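Side-chain contacts in fluvirucin B1 DH domain from module 1 (Actinomadura vulgaris, PDB 6OBV), which probably dehydrates the beta-hydroxyacyl chain made by the first module of the fluvirucin B1 polyketide synthase, introducing a carbon-carbon double bond: residues Ala161-Pro166 and Arg264-Ala269; Leu196-Ile201 and Phe207-Leu212; His268-Pro271 and Thr277-His280. All blocks are in the same frame, centred on the assembly; numbering follows the deposited sequence.

Contact 1: residues Ala161-Pro166 and Arg264-Ala269; sequences ADEQWP and RVRVHA
Glu-163 OE2 draws on both terminal nitrogens of Arg-266: a salt bridge joins it to Arg-266 NH1 at 3.3 Å, and a weak bond reaches it from Arg-266 NH2. The carboxylate approaches the edge of the guanidinium with its own plane turned 87° away, and Glu-163 is poorly ordered, so this link is best read as a loose one. The firmer element is the indole of Trp-165. The guanidinium lies flat on one face of it, the planes 6° apart, and Arg-266 CZ sits 3.9 Å from the centroid of the five-membered ring in a cation-pi contact. Because the arginine chain is extended from CG to NE, its methylenes also run over that face, Arg-266 CB coming within 3.5 Å of Trp-165 CZ2. Trp-165 reaches the strand with CG anti to the backbone N (chi1 -171°), and its CH2 edge meets Val-267 O in the ring plane. At the pyrrole edge, Trp-165 NE1 hydrogen-bonds to Glu-209, while Trp-200 packs edge-to-face against the ring. The loop between strands 144-152 and 171-173 thus reaches strand 264-271 through its side chains, chiefly Trp-165; that strand itself runs between strands 205-211 and 277-282.

Contact 2: residues Leu196-Ile201 and Phe207-Leu212; sequences LKRAWI and FAEVEL
Arg-198 and Glu-209 pair within an antiparallel beta hairpin, strands 196-202 and 205-211, whose register is interrupted by a classic bulge. Lys-197 and Arg-198 both face Glu-209, and Glu-209 O receives two backbone donors: Lys-197 N at 3.0 Å and, more weakly, Arg-198 N at 3.4 Å. Beyond the bulge the regular pairing resumes, with Trp-200 N to Phe-207 O at 2.8 Å and the reciprocal bond beside it.

On the face carrying Arg-198, a salt-bridge network ties the strands together. A bend at chi3 (-50°) turns the guanidinium back over the hairpin, where Arg-198 NE lies 2.7 Å from Glu-209 OE1 and meets it from above the carboxylate plane. Arg-198 NH2 adds a weak bond to the same oxygen, then reaches Glu-211 OE2 at 2.6 Å, nearly straight and in the guanidinium plane. Lys-197 passes its CG across the Glu-211 carboxylate, though its NZ bonds to Gln-194 O. Toward Phe-207 this face turns aromatic, and the rim of the Trp-200 indole lies against Glu-209, Trp-200 CH2 being 3.7 Å from Glu-209 CD.

The reverse face is aliphatic: Leu-196 CD1 touches Ala-208 CB at 3.7 Å, and helices 227-232 and 238-241 pack against it. The arrangement is a classic-bulge antiparallel hairpin, part of the sheet structure of the double-hotdog fold known for polyketide synthase dehydratases.

Contact 3: residues His268-Pro271 and Thr277-His280; sequences HAQP and TSLH
His-268 opens the pairing with its partner His-280, a hydrogen-bonded antiparallel pair in which His-268 N donates to His-280 O at 3.0 Å and His-280 N returns a bond to His-268 O at 3.1 Å. The two imidazoles leave the same face of the sheet but part company. His-268 has CG trans to its backbone N (chi1 179°), and its ring stacks on Phe-207 of the adjoining strand; what it offers His-280 is CB, which rests 3.6 Å from His-280 O.

Ala-269 comes next, in a non-hydrogen-bonded pair with Leu-279. Its methyl points to the opposite face and is touched by two branches from the other strand: Leu-279 CD2 at 3.7 Å and Thr-277 CG2 at 3.8 Å. Outside the two strands, Thr-237 lies against both Ala-269 and Thr-277, and Leu-234 against Leu-279, closing the apolar patch from the loop side.

Gln-270 returns to the face of the histidines, opposite Ser-278. The bond from Ser-278 N to Gln-270 O is the shorter of their two, 2.8 Å, and runs nearly along the carbonyl direction; Gln-270 N completes the pair with Ser-278 O at 3.2 Å. Between the side chains, Gln-270 CG meets Ser-278 OG at 3.4 Å. The serine hydroxyl is placed there by a chi1 of 73°, which sets OG between the backbone N and the carbonyl carbon.

Pro-271 ends the run. Its backbone still pairs with Thr-277, but the side chains diverge, and the proline packs on Asn-204.

Regular two-residue alternation of hydrogen-bonded and non-hydrogen-bonded pairs marks this as an antiparallel beta hairpin, here belonging to the double-hotdog fold known for polyketide synthase dehydratases.

In the fold
Contacts 1, 2 and 3 lie on the same side of the chain's centre, their own centres about 10 Å (1 and 2), 11 Å (1 and 3) and 13 Å (2 and 3) apart. Strand 264-271 joins them: contacts 1 and 3 share His-268 and Ala-269, and Val-267 N bonds to Ala-208 O of contact 2 at 2.9 Å. Trp-165 NE1 adds a bond of 2.7 Å to Glu-209 OE2, so the glutamate that binds Arg-198 in contact 2 also anchors the loop of contact 1. Along the chain, contact 2 is nested inside the loop that contact 1 closes, and contact 3 follows. Together they illustrate how neighbouring strands and an adjacent loop build one flank of the dehydratase.

Contact 1: residues Ala161-Pro166 and Arg264-Ala269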
# COMPACT_ATOMS: atom_id res chain seq x y z
N ALA A 161 -23.67 14.34 -29.63
CA ALA A 161 -22.50 14.98 -30.21
C ALA A 161 -22.86 15.96 -31.32
O ALA A 161 -22.06 16.18 -32.24
CB ALA A 161 -21.54 13.92 -30.75
N ASP A 162 -24.03 16.59 -31.23
CA ASP A 162 -24.55 17.36 -32.35
C ASP A 162 -23.63 18.53 -32.66
O ASP A 162 -23.24 19.29 -31.76
CB ASP A 162 -25.97 17.85 -32.06
CG ASP A 162 -27.02 16.82 -32.46
OD1 ASP A 162 -26.78 15.62 -32.24
OD2 ASP A 162 -28.07 17.22 -33.01
N GLU A 163 -23.26 18.64 -33.93
CA GLU A 163 -22.10 19.45 -34.30
C GLU A 163 -22.38 20.29 -35.53
O GLU A 163 -22.27 19.81 -36.67
CB GLU A 163 -20.87 18.57 -34.51
CG GLU A 163 -19.54 19.26 -34.18
CD GLU A 163 -18.33 18.55 -34.79
OE1 GLU A 163 -18.08 17.39 -34.40
OE2 GLU A 163 -17.64 19.15 -35.64
N GLN A 164 -22.76 21.53 -35.30
CA GLN A 164 -22.01 22.64 -35.86
C GLN A 164 -21.11 23.09 -34.72
O GLN A 164 -21.57 23.19 -33.58
CB GLN A 164 -22.89 23.79 -36.36
CG GLN A 164 -24.17 23.39 -37.03
CD GLN A 164 -25.19 24.51 -37.06
OE1 GLN A 164 -26.38 24.27 -36.89
NE2 GLN A 164 -24.72 25.73 -37.31
N TRP A 165 -19.83 23.28 -35.00
CA TRP A 165 -18.95 23.83 -33.98
C TRP A 165 -18.36 25.14 -34.49
O TRP A 165 -17.64 25.14 -35.50
CB TRP A 165 -17.83 22.88 -33.56
CG TRP A 165 -17.11 23.43 -32.37
CD1 TRP A 165 -15.92 24.09 -32.36
CD2 TRP A 165 -17.58 23.43 -31.02
NE1 TRP A 165 -15.58 24.46 -31.08
CE2 TRP A 165 -16.59 24.08 -30.23
CE3 TRP A 165 -18.72 22.92 -30.39
CZ2 TRP A 165 -16.72 24.24 -28.85
CZ3 TRP A 165 -18.85 23.09 -29.02
CH2 TRP A 165 -17.85 23.74 -28.27
N PRO A 166 -18.63 26.28 -33.82
CA PRO A 166 -19.45 26.31 -32.60
C PRO A 166 -20.95 26.25 -32.92
O PRO A 166 -21.32 26.48 -34.07
CB PRO A 166 -19.06 27.64 -31.96
CG PRO A 166 -18.74 28.52 -33.16
CD PRO A 166 -18.16 27.62 -34.22
N ARG A 264 -6.31 18.74 -26.40
CA ARG A 264 -7.17 19.87 -26.72
C ARG A 264 -8.61 19.39 -26.67
O ARG A 264 -8.88 18.23 -27.01
CB ARG A 264 -6.84 20.46 -28.10
CG ARG A 264 -5.34 20.54 -28.40
CD ARG A 264 -5.06 21.05 -29.81
NE ARG A 264 -5.84 20.34 -30.81
CZ ARG A 264 -5.97 20.75 -32.07
NH1 ARG A 264 -5.36 21.86 -32.47
NH2 ARG A 264 -6.71 20.06 -32.94
N VAL A 265 -9.52 20.23 -26.19
CA VAL A 265 -10.91 19.82 -26.04
C VAL A 265 -11.83 20.97 -26.41
O VAL A 265 -11.44 22.14 -26.43
CB VAL A 265 -11.25 19.33 -24.61
CG1 VAL A 265 -10.47 18.03 -24.24
CG2 VAL A 265 -11.07 20.45 -23.59
N ARG A 266 -13.08 20.61 -26.68
CA ARG A 266 -14.18 21.56 -26.69
C ARG A 266 -14.98 21.40 -25.40
O ARG A 266 -15.03 20.32 -24.81
CB ARG A 266 -15.08 21.32 -27.89
CG ARG A 266 -14.37 21.35 -29.24
CD ARG A 266 -15.28 20.68 -30.26
NE ARG A 266 -14.79 20.80 -31.62
CZ ARG A 266 -15.48 20.41 -32.68
NH1 ARG A 266 -16.68 19.87 -32.53
NH2 ARG A 266 -14.97 20.55 -33.89
N VAL A 267 -15.59 22.50 -24.97
CA VAL A 267 -16.29 22.55 -23.69
C VAL A 267 -17.67 23.15 -23.90
O VAL A 267 -17.82 24.14 -24.62
CB VAL A 267 -15.50 23.35 -22.64
CG1 VAL A 267 -16.21 23.31 -21.28
CG2 VAL A 267 -14.10 22.79 -22.52
N HIS A 268 -18.68 22.54 -23.29
CA HIS A 268 -20.05 23.03 -23.31
C HIS A 268 -20.52 23.15 -21.86
O HIS A 268 -20.82 22.14 -21.22
CB HIS A 268 -20.93 22.09 -24.13
CG HIS A 268 -22.37 22.50 -24.19
ND1 HIS A 268 -22.80 23.79 -24.00
CD2 HIS A 268 -23.49 21.77 -24.44
CE1 HIS A 268 -24.11 23.85 -24.11
NE2 HIS A 268 -24.56 22.63 -24.38
N ALA A 269 -20.57 24.37 -21.32
CA ALA A 269 -21.01 24.58 -19.95
C ALA A 269 -22.34 25.31 -19.91
O ALA A 269 -22.59 26.23 -20.69
CB ALA A 269 -19.99 25.37 -19.14

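Contact 2: residues Leu196-Ile201 and Phe207-Leu212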
# COMPACT_ATOMS: atom_id res chain seq x y z
N LEU A 196 -7.47 28.34 -21.89
CA LEU A 196 -8.64 28.82 -22.62
C LEU A 196 -8.19 29.66 -23.81
O LEU A 196 -7.50 30.67 -23.64
CB LEU A 196 -9.54 29.63 -21.70
CG LEU A 196 -10.70 30.36 -22.38
CD1 LEU A 196 -11.66 29.36 -23.00
CD2 LEU A 196 -11.44 31.29 -21.39
N LYS A 197 -8.56 29.24 -25.02
CA LYS A 197 -8.12 29.92 -26.23
C LYS A 197 -9.23 30.68 -26.94
O LYS A 197 -9.02 31.83 -27.35
CB LYS A 197 -7.49 28.90 -27.20
CG LYS A 197 -6.32 28.10 -26.64
CD LYS A 197 -5.18 29.01 -26.16
CE LYS A 197 -4.14 28.24 -25.34
NZ LYS A 197 -3.29 29.15 -24.51
N ARG A 198 -10.41 30.07 -27.09
CA ARG A 198 -11.54 30.67 -27.78
C ARG A 198 -12.81 30.33 -27.02
O ARG A 198 -12.92 29.27 -26.39
CB ARG A 198 -11.66 30.17 -29.23
CG ARG A 198 -10.69 30.81 -30.19
CD ARG A 198 -10.39 29.87 -31.35
NE ARG A 198 -10.03 28.55 -30.85
CZ ARG A 198 -8.78 28.10 -30.70
NH1 ARG A 198 -7.74 28.87 -31.03
NH2 ARG A 198 -8.58 26.87 -30.22
N ALA A 199 -13.79 31.24 -27.09
CA ALA A 199 -15.04 31.06 -26.38
C ALA A 199 -16.18 31.77 -27.10
O ALA A 199 -15.99 32.82 -27.71
CB ALA A 199 -14.94 31.57 -24.94
N TRP A 200 -17.37 31.16 -27.03
CA TRP A 200 -18.60 31.72 -27.57
C TRP A 200 -19.70 31.65 -26.50
O TRP A 200 -19.70 30.76 -25.64
CB TRP A 200 -19.08 30.97 -28.82
CG TRP A 200 -18.08 30.80 -29.94
CD1 TRP A 200 -18.07 31.47 -31.14
CD2 TRP A 200 -16.98 29.88 -30.00
NE1 TRP A 200 -17.02 31.03 -31.92
CE2 TRP A 200 -16.34 30.06 -31.25
CE3 TRP A 200 -16.46 28.94 -29.11
CZ2 TRP A 200 -15.21 29.32 -31.62
CZ3 TRP A 200 -15.35 28.20 -29.49
CH2 TRP A 200 -14.74 28.40 -30.73
N ILE A 201 -20.65 32.57 -26.58
CA ILE A 201 -21.76 32.63 -25.62
C ILE A 201 -23.08 32.54 -26.37
O ILE A 201 -23.26 33.19 -27.41
CB ILE A 201 -21.69 33.90 -24.77
CG1 ILE A 201 -20.52 33.79 -23.78
CG2 ILE A 201 -22.96 34.07 -23.98
CD1 ILE A 201 -20.26 35.08 -23.04
N PHE A 207 -19.45 28.08 -24.73
CA PHE A 207 -18.69 27.11 -25.49
C PHE A 207 -17.24 27.57 -25.51
O PHE A 207 -16.96 28.76 -25.63
CB PHE A 207 -19.24 26.99 -26.89
CG PHE A 207 -20.68 26.62 -26.93
CD1 PHE A 207 -21.07 25.28 -26.85
CD2 PHE A 207 -21.67 27.59 -27.05
CE1 PHE A 207 -22.41 24.92 -26.87
CE2 PHE A 207 -23.02 27.24 -27.07
CZ PHE A 207 -23.39 25.90 -26.98
N ALA A 208 -16.31 26.62 -25.38
CA ALA A 208 -14.91 26.96 -25.26
C ALA A 208 -14.07 25.95 -26.02
O ALA A 208 -14.46 24.80 -26.22
CB ALA A 208 -14.45 27.00 -23.79
N GLU A 209 -12.90 26.41 -26.46
CA GLU A 209 -11.84 25.52 -26.89
C GLU A 209 -10.64 25.79 -25.99
O GLU A 209 -10.29 26.95 -25.75
CB GLU A 209 -11.48 25.73 -28.36
CG GLU A 209 -12.63 25.46 -29.29
CD GLU A 209 -12.25 25.63 -30.75
OE1 GLU A 209 -11.13 26.11 -31.04
OE2 GLU A 209 -13.07 25.26 -31.62
N VAL A 210 -10.05 24.71 -25.49
CA VAL A 210 -9.00 24.75 -24.48
C VAL A 210 -7.87 23.82 -24.92
O VAL A 210 -8.14 22.69 -25.35
CB VAL A 210 -9.54 24.32 -23.10
CG1 VAL A 210 -8.50 24.54 -22.04
CG2 VAL A 210 -10.81 25.06 -22.78
N GLU A 211 -6.62 24.29 -24.83
CA GLU A 211 -5.46 23.52 -25.29
C GLU A 211 -4.33 23.61 -24.27
O GLU A 211 -4.06 24.68 -23.72
CB GLU A 211 -4.93 24.03 -26.64
CG GLU A 211 -5.99 24.34 -27.71
CD GLU A 211 -5.47 25.28 -28.80
OE1 GLU A 211 -4.24 25.46 -28.90
OE2 GLU A 211 -6.30 25.83 -29.55
N LEU A 212 -3.65 22.48 -24.03
CA LEU A 212 -2.48 22.48 -23.17
C LEU A 212 -1.30 23.15 -23.86
O LEU A 212 -1.16 23.11 -25.08
CB LEU A 212 -2.08 21.06 -22.80
CG LEU A 212 -3.06 20.23 -21.99
CD1 LEU A 212 -2.52 18.82 -21.84
CD2 LEU A 212 -3.23 20.88 -20.63

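Contact 3: residues His268-Pro271 and Thr277-His280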
# COMPACT_ATOMS: atom_id res chain seq x y z
N HIS A 268 -18.68 22.54 -23.29
CA HIS A 268 -20.05 23.03 -23.31
C HIS A 268 -20.52 23.15 -21.86
O HIS A 268 -20.82 22.14 -21.22
CB HIS A 268 -20.93 22.09 -24.13
CG HIS A 268 -22.37 22.50 -24.19
ND1 HIS A 268 -22.80 23.79 -24.00
CD2 HIS A 268 -23.49 21.77 -24.44
CE1 HIS A 268 -24.11 23.85 -24.11
NE2 HIS A 268 -24.56 22.63 -24.38
N ALA A 269 -20.57 24.37 -21.32
CA ALA A 269 -21.01 24.58 -19.95
C ALA A 269 -22.34 25.31 -19.91
O ALA A 269 -22.59 26.23 -20.69
CB ALA A 269 -19.99 25.37 -19.14
N GLN A 270 -23.20 24.89 -18.99
CA GLN A 270 -24.47 25.55 -18.78
C GLN A 270 -24.84 25.39 -17.32
O GLN A 270 -24.38 24.44 -16.67
CB GLN A 270 -25.57 24.97 -19.69
CG GLN A 270 -25.58 23.48 -19.70
CD GLN A 270 -26.23 22.91 -20.94
OE1 GLN A 270 -27.18 23.49 -21.47
NE2 GLN A 270 -25.73 21.78 -21.40
N PRO A 271 -25.66 26.28 -16.77
CA PRO A 271 -26.08 26.09 -15.38
C PRO A 271 -27.03 24.91 -15.28
O PRO A 271 -27.68 24.50 -16.25
CB PRO A 271 -26.78 27.40 -15.02
CG PRO A 271 -26.92 28.19 -16.33
CD PRO A 271 -26.48 27.29 -17.45
N THR A 277 -23.03 24.16 -12.31
CA THR A 277 -22.71 24.12 -13.73
C THR A 277 -22.55 22.68 -14.18
O THR A 277 -21.91 21.88 -13.50
CB THR A 277 -21.40 24.88 -14.05
OG1 THR A 277 -21.41 26.19 -13.46
CG2 THR A 277 -21.17 24.98 -15.59
N SER A 278 -23.10 22.35 -15.35
CA SER A 278 -22.78 21.08 -15.99
C SER A 278 -21.79 21.32 -17.12
O SER A 278 -21.71 22.42 -17.67
CB SER A 278 -24.04 20.38 -16.51
OG SER A 278 -24.55 21.01 -17.67
N LEU A 279 -21.00 20.30 -17.44
CA LEU A 279 -19.99 20.45 -18.48
C LEU A 279 -19.87 19.16 -19.27
O LEU A 279 -19.78 18.07 -18.70
CB LEU A 279 -18.59 20.82 -17.94
CG LEU A 279 -18.43 22.07 -17.07
CD1 LEU A 279 -17.92 21.60 -15.76
CD2 LEU A 279 -17.48 23.07 -17.66
N HIS A 280 -19.85 19.31 -20.58
CA HIS A 280 -19.70 18.18 -21.48
C HIS A 280 -18.55 18.51 -22.41
O HIS A 280 -18.54 19.55 -23.06
CB HIS A 280 -21.02 17.90 -22.21
CG HIS A 280 -22.11 17.48 -21.28
ND1 HIS A 280 -22.10 16.27 -20.62
CD2 HIS A 280 -23.21 18.14 -20.83
CE1 HIS A 280 -23.16 16.18 -19.83
NE2 HIS A 280 -23.85 17.30 -19.95